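Local coordinates for protein putative peptidyl-prolyl cis-trans isomerase Cbf2 (Campylobacter jejuni, PDB 3RFW) that probably catalyses cis-trans isomerisation of peptidyl-proline bonds and is a SurA-like chaperone and virulence factor, at residues A[46-49]-A[50-54]. Numbering follows the deposited sequence.
Sequences MQDL and ILQDA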
ATOM      1  N   MET A  46     -27.184 -21.719  -4.474  1.00 28.12           N
ATOM      2  CA  MET A  46     -26.804 -21.223  -5.799  1.00 30.31           C
ATOM      3  C   MET A  46     -25.484 -21.854  -6.247  1.00 30.74           C
ATOM      4  O   MET A  46     -25.366 -22.327  -7.395  1.00 32.08           O
ATOM      5  CB  MET A  46     -26.718 -19.686  -5.786  1.00 31.42           C
ATOM      6  CG  MET A  46     -25.999 -19.064  -6.999  1.00 43.84           C
ATOM      7  SD  MET A  46     -27.129 -19.136  -8.400  1.00 64.14           S
ATOM      8  CE  MET A  46     -28.325 -17.927  -7.796  1.00 63.43           C
ATOM      9  N   GLN A  47     -24.499 -21.867  -5.349  1.00 29.67           N
ATOM     10  CA  GLN A  47     -23.241 -22.632  -5.552  1.00 32.21           C
ATOM     11  C   GLN A  47     -23.536 -24.105  -5.866  1.00 28.45           C
ATOM     12  O   GLN A  47     -23.089 -24.623  -6.844  1.00 30.57           O
ATOM     13  CB  GLN A  47     -22.320 -22.490  -4.304  1.00 31.15           C
ATOM     14  CG  GLN A  47     -20.974 -23.273  -4.339  1.00 35.50           C
ATOM     15  CD  GLN A  47     -21.047 -24.683  -3.702  1.00 40.07           C
ATOM     16  OE1 GLN A  47     -22.051 -25.080  -3.085  1.00 40.25           O
ATOM     17  NE2 GLN A  47     -19.960 -25.424  -3.820  1.00 40.78           N
ATOM     18  N   ASP A  48     -24.496 -24.686  -5.178  1.00 32.17           N
ATOM     19  CA  ASP A  48     -24.806 -26.089  -5.412  1.00 32.56           C
ATOM     20  C   ASP A  48     -25.392 -26.369  -6.779  1.00 31.00           C
ATOM     21  O   ASP A  48     -25.062 -27.363  -7.448  1.00 30.34           O
ATOM     22  CB  ASP A  48     -25.712 -26.608  -4.327  1.00 32.19           C
ATOM     23  CG  ASP A  48     -25.877 -28.114  -4.390  1.00 43.01           C
ATOM     24  OD1 ASP A  48     -24.947 -28.830  -3.970  1.00 45.44           O
ATOM     25  OD2 ASP A  48     -26.933 -28.578  -4.883  1.00 51.05           O
ATOM     26  N   LEU A  49     -26.153 -25.399  -7.266  1.00 32.06           N
ATOM     27  CA  LEU A  49     -26.855 -25.564  -8.519  1.00 30.31           C
ATOM     28  C   LEU A  49     -25.899 -25.277  -9.636  1.00 28.39           C
ATOM     29  O   LEU A  49     -26.039 -25.820 -10.702  1.00 27.87           O
ATOM     30  CB  LEU A  49     -28.075 -24.612  -8.604  1.00 27.85           C
ATOM     31  CG  LEU A  49     -29.246 -25.039  -7.691  1.00 31.44           C
ATOM     32  CD1 LEU A  49     -30.338 -23.939  -7.560  1.00 29.68           C
ATOM     33  CD2 LEU A  49     -29.873 -26.348  -8.179  1.00 28.59           C
ATOM     34  N   ILE A  50     -24.934 -24.398  -9.412  1.00 30.05           N
ATOM     35  CA  ILE A  50     -23.933 -24.160 -10.446  1.00 32.21           C
ATOM     36  C   ILE A  50     -23.075 -25.450 -10.605  1.00 31.94           C
ATOM     37  O   ILE A  50     -22.748 -25.862 -11.715  1.00 32.66           O
ATOM     38  CB  ILE A  50     -23.042 -22.989 -10.078  1.00 31.53           C
ATOM     39  CG1 ILE A  50     -23.776 -21.664 -10.305  1.00 33.63           C
ATOM     40  CG2 ILE A  50     -21.746 -23.080 -10.871  1.00 34.16           C
ATOM     41  CD1 ILE A  50     -23.221 -20.496  -9.553  1.00 33.67           C
ATOM     42  N   LEU A  51     -22.782 -26.117  -9.495  1.00 32.34           N
ATOM     43  CA  LEU A  51     -22.041 -27.413  -9.552  1.00 33.65           C
ATOM     44  C   LEU A  51     -22.803 -28.467 -10.362  1.00 34.68           C
ATOM     45  O   LEU A  51     -22.238 -29.113 -11.231  1.00 33.52           O
ATOM     46  CB  LEU A  51     -21.790 -27.959  -8.128  1.00 30.79           C
ATOM     47  CG  LEU A  51     -20.715 -27.270  -7.262  1.00 35.27           C
ATOM     48  CD1 LEU A  51     -20.723 -27.832  -5.847  1.00 39.65           C
ATOM     49  CD2 LEU A  51     -19.273 -27.353  -7.861  1.00 29.02           C
ATOM     50  N   GLN A  52     -24.101 -28.613 -10.083  1.00 34.81           N
ATOM     51  CA  GLN A  52     -24.956 -29.529 -10.840  1.00 35.99           C
ATOM     52  C   GLN A  52     -25.024 -29.172 -12.305  1.00 35.84           C
ATOM     53  O   GLN A  52     -24.972 -30.035 -13.172  1.00 35.60           O
ATOM     54  CB  GLN A  52     -26.366 -29.554 -10.250  1.00 36.31           C
ATOM     55  CG  GLN A  52     -26.422 -30.030  -8.797  1.00 35.65           C
ATOM     56  CD  GLN A  52     -27.858 -30.217  -8.317  1.00 41.07           C
ATOM     57  OE1 GLN A  52     -28.238 -29.833  -7.187  1.00 37.65           O
ATOM     58  NE2 GLN A  52     -28.657 -30.827  -9.166  1.00 36.14           N
ATOM     59  N   ASP A  53     -25.104 -27.883 -12.606  1.00 35.27           N
ATOM     60  CA  ASP A  53     -25.111 -27.505 -13.996  1.00 35.04           C
ATOM     61  C   ASP A  53     -23.771 -27.761 -14.713  1.00 36.20           C
ATOM     62  O   ASP A  53     -23.748 -28.199 -15.883  1.00 34.94           O
ATOM     63  CB  ASP A  53     -25.593 -26.077 -14.190  1.00 34.92           C
ATOM     64  CG  ASP A  53     -26.165 -25.854 -15.575  1.00 34.56           C
ATOM     65  OD1 ASP A  53     -25.744 -24.907 -16.257  1.00 36.74           O
ATOM     66  OD2 ASP A  53     -26.935 -26.716 -16.029  1.00 39.82           O
ATOM     67  N   ALA A  54     -22.669 -27.508 -14.003  1.00 33.33           N
ATOM     68  CA  ALA A  54     -21.333 -27.750 -14.547  1.00 35.19           C
ATOM     69  C   ALA A  54     -21.143 -29.236 -14.905  1.00 36.87           C
ATOM     70  O   ALA A  54     -20.594 -29.573 -15.950  1.00 35.12           O
ATOM     71  CB  ALA A  54     -20.280 -27.290 -13.520  1.00 36.28           C
TER
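Met46 and Ile50, one helical turn apart, meet through their aliphatic parts, CG of Met46 lying 4.0 Å from CD1 of Ile50. The isoleucine reaches back because CG1 stands beside its own backbone N (chi1 -76°), and the chain beyond is extended; CG1 thereby also passes 3.4 Å from the carbonyl O of Met46. One residue further round, Leu51 sends CD1 back to the end of Gln47, whose bent chain brings the amide group alongside that methyl, CD of Gln47 3.8 Å from CD1 of Leu51. Apolar leucines suit the buried positions 49 and 51. On the next face the carboxylate of Asp48 comes close to the amide of Gln52, the two groups turned nearly at right angles (76°), with CG of Gln52 only 3.3 Å from O of Asp48; two polar residues suit this side, where Gln52 is exposed.

These i to i+4 pairs ride on the backbone ladder of an alpha-helix, part of helix 34-56 in this SurA-like chaperone, far from the centre of the elongated chain. Ile50 N donates to Met46 O, Leu51 N to Gln47 O, Gln52 N to Asp48 O and Asp53 N to Leu49 O, all at 2.9 to 3.1 Å. The first three rungs bring side chains together, whereas Asp53 turns away from Leu49.

Farther out, the second subunit packs along the helix: Met46 rests on its Gly240, Ile50 on its Tyr81 and Ala54, whose small side chain probably allows a close approach, on its Leu77. The hydroxyl of that same Tyr81 is hydrogen-bonded to OD1 of Asp53, which also has a weak bond from Gln57 of its own chain.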